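Local atomic coordinates of insecticidal crystal protein Cry7Cal (Bacillus thuringiensis, PDB entry 5ZI1), a protein that is a crystal-forming delta endotoxin active against the locust Locusta migratoria manilensis and probably binds receptors on the insect gut before forming membrane pores. Residues V306-F312 and N364-Y370; V373-L378 and E389-S395. All blocks are in the same frame, centred on the assembly; numbering follows the deposited sequence.

Contact 1: residues V306-F312 and N364-Y370; sequences VEPNDRF and NKSATWY
Tyr370 reaches across to Val306, Pro308 and Phe312, and its side chain touches all three in turn. Its CB meets Phe312 CE1 at 3.7 Å, at the edge of that ring. CG anti to the carbonyl carbon (chi1 -68°) turns the ring past Phe312, with Tyr370 CD2 3.8 Å from Phe312 CZ; the centroids of the two rings are 5.8 Å apart. Farther out, Tyr370 CE2 meets Pro308 CG at 3.9 Å. Val306 CG2 lies over the ring in a CH-pi contact, 3.8 Å from the Tyr370 centroid and 8° off the normal, while Thr368 CG2 lies toward the rim of the opposite face. At the tip, CZ and OH run beside Val306 CB and CG1.

Next to this apolar patch, Asn364 CB packs on Phe312 CZ at 3.6 Å and its amide enters a polar chain. Asn364 ND2 gives a weak, bent bond to Asn309 OD1 (3.0 Å), an oxygen that also accepts Asp310 N and, weakly, Lys267 NZ. Asn309 ND2 bonds Ser366 OG (3.1 Å, 152° at the hydrogen), which lies in the plane of the Asn309 amide. Ser366 OG in turn donates to Asn364 OD1, closing the circuit, and Tyr268 OH holds Asp310 OD2.

Two hairpin turns of the middle domain meet here, consistent with apical loops 1 and 2 of three-domain Cry toxins, regions linked to receptor binding in relatives. One joins strands 294-306 and 312-324, the other strands 352-365 and 369-382, which belong to two different antiparallel sheets.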
# COMPACT_ATOMS: atom_id res chain seq x y z
N VAL A 306 8.33 -10.23 -37.01
CA VAL A 306 7.37 -10.10 -38.09
C VAL A 306 7.84 -8.96 -38.99
O VAL A 306 8.56 -8.06 -38.56
CB VAL A 306 5.94 -9.82 -37.59
CG1 VAL A 306 5.43 -11.01 -36.78
CG2 VAL A 306 5.91 -8.55 -36.77
N GLU A 307 7.42 -9.02 -40.25
CA GLU A 307 7.85 -8.05 -41.27
C GLU A 307 6.66 -7.63 -42.14
O GLU A 307 6.58 -7.97 -43.32
CB GLU A 307 8.98 -8.65 -42.12
CG GLU A 307 9.69 -7.66 -43.01
CD GLU A 307 11.11 -8.11 -43.38
OE1 GLU A 307 11.97 -7.24 -43.61
OE2 GLU A 307 11.37 -9.34 -43.45
N PRO A 308 5.70 -6.88 -41.57
CA PRO A 308 4.57 -6.39 -42.37
C PRO A 308 5.00 -5.30 -43.34
O PRO A 308 4.39 -5.10 -44.40
CB PRO A 308 3.61 -5.81 -41.31
CG PRO A 308 4.48 -5.48 -40.17
CD PRO A 308 5.54 -6.53 -40.14
N ASN A 309 6.02 -4.56 -42.93
CA ASN A 309 6.69 -3.52 -43.71
C ASN A 309 7.94 -3.13 -42.93
O ASN A 309 9.05 -3.51 -43.29
CB ASN A 309 5.80 -2.31 -43.98
CG ASN A 309 4.82 -2.04 -42.85
OD1 ASN A 309 5.19 -1.43 -41.84
ND2 ASN A 309 3.56 -2.40 -43.06
N ASP A 310 7.75 -2.41 -41.82
CA ASP A 310 8.78 -2.44 -40.79
C ASP A 310 9.01 -3.89 -40.38
O ASP A 310 8.19 -4.78 -40.65
CB ASP A 310 8.35 -1.67 -39.55
CG ASP A 310 7.76 -0.32 -39.87
OD1 ASP A 310 8.38 0.48 -40.60
OD2 ASP A 310 6.66 -0.04 -39.33
N ARG A 311 10.12 -4.13 -39.69
CA ARG A 311 10.41 -5.44 -39.13
C ARG A 311 10.78 -5.26 -37.66
O ARG A 311 11.49 -4.31 -37.32
CB ARG A 311 11.52 -6.17 -39.95
CG ARG A 311 12.46 -7.10 -39.16
CD ARG A 311 13.37 -7.94 -40.11
NE ARG A 311 12.60 -9.02 -40.76
CZ ARG A 311 12.77 -10.32 -40.52
NH1 ARG A 311 13.70 -10.71 -39.65
NH2 ARG A 311 12.02 -11.23 -41.16
N PHE A 312 10.27 -6.14 -36.80
CA PHE A 312 10.36 -5.93 -35.35
C PHE A 312 9.84 -7.16 -34.63
O PHE A 312 8.95 -7.86 -35.13
CB PHE A 312 9.55 -4.72 -34.90
CG PHE A 312 8.13 -4.77 -35.35
CD1 PHE A 312 7.16 -5.42 -34.58
CD2 PHE A 312 7.76 -4.17 -36.55
CE1 PHE A 312 5.85 -5.48 -35.01
CE2 PHE A 312 6.44 -4.22 -36.98
CZ PHE A 312 5.48 -4.88 -36.21
N ASN A 364 2.31 -1.74 -35.00
CA ASN A 364 2.13 -1.58 -36.43
C ASN A 364 0.76 -2.09 -36.81
O ASN A 364 0.43 -3.24 -36.50
CB ASN A 364 3.20 -2.34 -37.21
CG ASN A 364 3.05 -2.14 -38.69
OD1 ASN A 364 2.33 -2.87 -39.37
ND2 ASN A 364 3.71 -1.12 -39.20
N LYS A 365 -0.04 -1.25 -37.47
CA LYS A 365 -1.36 -1.64 -37.94
C LYS A 365 -1.39 -1.53 -39.46
O LYS A 365 -1.35 -0.43 -40.01
CB LYS A 365 -2.46 -0.78 -37.31
CG LYS A 365 -3.85 -1.29 -37.60
CD LYS A 365 -4.90 -0.44 -36.88
CE LYS A 365 -6.28 -1.09 -36.91
NZ LYS A 365 -6.91 -1.02 -38.25
N SER A 366 -1.47 -2.68 -40.13
CA SER A 366 -1.51 -2.75 -41.58
C SER A 366 -2.55 -3.77 -42.02
O SER A 366 -3.75 -3.48 -42.01
CB SER A 366 -0.12 -3.12 -42.12
OG SER A 366 0.86 -2.20 -41.65
N ALA A 367 -2.11 -4.95 -42.44
CA ALA A 367 -3.07 -6.02 -42.68
C ALA A 367 -3.55 -6.61 -41.37
O ALA A 367 -4.68 -7.11 -41.29
CB ALA A 367 -2.47 -7.11 -43.56
N THR A 368 -2.70 -6.57 -40.34
CA THR A 368 -3.06 -6.95 -38.98
C THR A 368 -2.44 -5.93 -38.03
O THR A 368 -1.75 -5.00 -38.46
CB THR A 368 -2.59 -8.37 -38.64
OG1 THR A 368 -3.12 -8.75 -37.37
CG2 THR A 368 -1.07 -8.45 -38.60
N TRP A 369 -2.71 -6.09 -36.74
CA TRP A 369 -2.39 -5.07 -35.74
C TRP A 369 -1.45 -5.69 -34.71
O TRP A 369 -1.86 -6.52 -33.90
CB TRP A 369 -3.69 -4.55 -35.11
CG TRP A 369 -3.55 -3.29 -34.32
CD1 TRP A 369 -2.39 -2.67 -33.98
CD2 TRP A 369 -4.62 -2.51 -33.78
NE1 TRP A 369 -2.67 -1.53 -33.24
CE2 TRP A 369 -4.03 -1.42 -33.10
CE3 TRP A 369 -6.02 -2.62 -33.79
CZ2 TRP A 369 -4.80 -0.45 -32.44
CZ3 TRP A 369 -6.77 -1.64 -33.14
CH2 TRP A 369 -6.16 -0.57 -32.48
N TYR A 370 -0.17 -5.30 -34.77
CA TYR A 370 0.87 -5.83 -33.90
C TYR A 370 1.13 -4.88 -32.74
O TYR A 370 1.08 -3.66 -32.88
CB TYR A 370 2.18 -6.04 -34.68
CG TYR A 370 2.14 -7.14 -35.72
CD1 TYR A 370 1.93 -8.46 -35.34
CD2 TYR A 370 2.32 -6.86 -37.07
CE1 TYR A 370 1.89 -9.47 -36.28
CE2 TYR A 370 2.28 -7.86 -38.02
CZ TYR A 370 2.07 -9.16 -37.62
OH TYR A 370 2.04 -10.17 -38.56

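Contact 2: residues V373-L378 and E389-S395; sequences VPLLRL and EDAFSFS
A beta hairpin is built from strands 369-382 and 387-393, whose segments here run antiparallel at 176° with axes 4.6 Å apart. Leu378 and Asp390 form a hydrogen-bonded pair: Leu378 N reaches Asp390 O at 2.7 Å, almost in line with the carbonyl, and Asp390 N returns a bond to Leu378 O. The next such pair, Leu376 with Phe392, is looser, both of its bonds being weak. Beyond the end of the second strand the pairing persists, as Phe394 N bonds Pro374 O at 2.8 Å.

Phe392 leans back over the partner strand because its CG sits between the backbone N and the carbonyl carbon (chi1 61°). Phe392 CZ thereby packs on Leu376 CB at 3.6 Å, one ring face lies over Leu376 N, and the carbonyl oxygens of Pro374 and Val373 come up to the ring edge. This side of the hairpin faces the neighbouring sheet of the delta endotoxin middle domain, a beta prism: Phe392 touches Val301, and Leu378 touches Phe347.

Leu375, Arg377, Ala391 and Ser393 carry the other side. In the non-hydrogen-bonded pairs, Arg377 CB lies 3.7 Å from Ala391 CB, and Leu375 CD1 approaches Ser393 OG at 3.3 Å. Glu389 OE1 lies near Arg377 CD and 4.4 Å from Arg377 NE, an opposite-charge approach too long for a salt bridge and well out of the guanidinium plane, so no N-H points at it. The Arg377 guanidinium instead bonds Tyr379 OH through NH2, and both Leu375 and Arg377 rest on Tyr358 of strand 352-365.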
# COMPACT_ATOMS: atom_id res chain seq x y z
N VAL A 373 6.97 -4.94 -27.71
CA VAL A 373 7.91 -4.46 -26.70
C VAL A 373 9.27 -5.08 -27.01
O VAL A 373 9.64 -6.12 -26.44
CB VAL A 373 7.43 -4.82 -25.28
CG1 VAL A 373 8.43 -4.32 -24.26
CG2 VAL A 373 6.01 -4.24 -25.02
N PRO A 374 10.04 -4.50 -27.93
CA PRO A 374 11.29 -5.15 -28.34
C PRO A 374 12.42 -4.99 -27.34
O PRO A 374 13.42 -5.72 -27.44
CB PRO A 374 11.63 -4.48 -29.68
CG PRO A 374 10.89 -3.18 -29.68
CD PRO A 374 9.68 -3.36 -28.81
N LEU A 375 12.27 -4.09 -26.36
CA LEU A 375 13.32 -3.89 -25.38
C LEU A 375 12.72 -3.66 -23.99
O LEU A 375 11.77 -2.88 -23.84
CB LEU A 375 14.22 -2.72 -25.80
CG LEU A 375 15.37 -2.36 -24.86
CD1 LEU A 375 16.49 -1.73 -25.69
CD2 LEU A 375 14.97 -1.40 -23.74
N LEU A 376 13.29 -4.35 -23.00
CA LEU A 376 12.93 -4.20 -21.59
C LEU A 376 14.20 -4.36 -20.77
O LEU A 376 14.86 -5.40 -20.84
CB LEU A 376 11.89 -5.25 -21.17
CG LEU A 376 11.37 -5.26 -19.71
CD1 LEU A 376 10.51 -4.04 -19.44
CD2 LEU A 376 10.59 -6.52 -19.46
N ARG A 377 14.56 -3.33 -20.01
CA ARG A 377 15.76 -3.31 -19.19
C ARG A 377 15.36 -3.17 -17.72
O ARG A 377 14.58 -2.28 -17.37
CB ARG A 377 16.66 -2.14 -19.62
CG ARG A 377 17.97 -1.97 -18.89
CD ARG A 377 18.57 -0.61 -19.22
NE ARG A 377 18.66 -0.43 -20.66
CZ ARG A 377 18.42 0.72 -21.29
NH1 ARG A 377 18.54 0.76 -22.61
NH2 ARG A 377 18.05 1.80 -20.63
N LEU A 378 15.89 -4.05 -16.87
CA LEU A 378 15.61 -4.03 -15.44
C LEU A 378 16.82 -3.52 -14.67
O LEU A 378 17.96 -3.88 -14.98
CB LEU A 378 15.24 -5.41 -14.91
CG LEU A 378 14.16 -6.27 -15.57
CD1 LEU A 378 13.67 -7.31 -14.57
CD2 LEU A 378 13.02 -5.43 -16.07
N GLU A 389 22.07 -4.95 -13.61
CA GLU A 389 21.28 -4.54 -14.76
C GLU A 389 21.09 -5.76 -15.64
O GLU A 389 21.97 -6.62 -15.72
CB GLU A 389 21.98 -3.41 -15.53
CG GLU A 389 21.05 -2.46 -16.25
CD GLU A 389 21.66 -1.08 -16.40
OE1 GLU A 389 21.84 -0.63 -17.56
OE2 GLU A 389 21.95 -0.43 -15.37
N ASP A 390 19.94 -5.84 -16.27
CA ASP A 390 19.76 -6.89 -17.27
C ASP A 390 18.69 -6.45 -18.26
O ASP A 390 17.77 -5.69 -17.93
CB ASP A 390 19.41 -8.23 -16.62
CG ASP A 390 19.56 -9.38 -17.59
OD1 ASP A 390 20.15 -9.14 -18.66
OD2 ASP A 390 19.11 -10.51 -17.31
N ALA A 391 18.82 -6.93 -19.50
CA ALA A 391 17.98 -6.43 -20.57
C ALA A 391 17.94 -7.44 -21.71
O ALA A 391 18.70 -8.41 -21.74
CB ALA A 391 18.47 -5.07 -21.07
N PHE A 392 16.99 -7.22 -22.60
CA PHE A 392 16.97 -7.84 -23.91
C PHE A 392 16.63 -6.76 -24.91
O PHE A 392 15.84 -5.85 -24.62
CB PHE A 392 15.98 -9.03 -24.04
CG PHE A 392 14.53 -8.66 -23.81
CD1 PHE A 392 13.76 -8.08 -24.82
CD2 PHE A 392 13.91 -8.98 -22.61
CE1 PHE A 392 12.42 -7.76 -24.62
CE2 PHE A 392 12.56 -8.66 -22.40
CZ PHE A 392 11.83 -8.05 -23.40
N SER A 393 17.25 -6.84 -26.08
CA SER A 393 17.03 -5.89 -27.17
C SER A 393 16.82 -6.71 -28.44
O SER A 393 17.77 -7.31 -28.94
CB SER A 393 18.19 -4.93 -27.31
OG SER A 393 17.76 -3.75 -27.97
N PHE A 394 15.58 -6.75 -28.91
CA PHE A 394 15.20 -7.54 -30.07
C PHE A 394 15.05 -6.63 -31.28
O PHE A 394 14.94 -5.41 -31.16
CB PHE A 394 13.91 -8.29 -29.80
CG PHE A 394 14.02 -9.34 -28.75
CD1 PHE A 394 15.20 -10.06 -28.61
CD2 PHE A 394 12.96 -9.60 -27.89
CE1 PHE A 394 15.31 -11.03 -27.63
CE2 PHE A 394 13.06 -10.57 -26.92
CZ PHE A 394 14.24 -11.29 -26.78
N SER A 395 14.98 -7.27 -32.45
CA SER A 395 15.01 -6.52 -33.70
C SER A 395 13.88 -5.51 -33.74
O SER A 395 12.79 -5.75 -33.22
CB SER A 395 14.89 -7.45 -34.90
OG SER A 395 13.55 -7.47 -35.34

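Strand 369-382 supplies residues to both contacts: contact 1 uses Tyr370, at the start of the strand after the turn from strand 352-365, and contact 2 a portion farther on, where strand 387-393 pairs with it. Their centres lie about 20 Å apart, yet the segments meet. Ser395 OG packs 3.5 Å from Phe312 CA and 4.0 Å from Arg311 CG, and a backbone hydrogen bond joins Ser395 to Ala313. Contact 1 thus ties two sheets together at their turns, whereas contact 2 pairs neighbours within one sheet and packs one side against the other sheet. The centre of contact 1 lies about 40 Å from the centre of the chain, that of contact 2 about 29 Å.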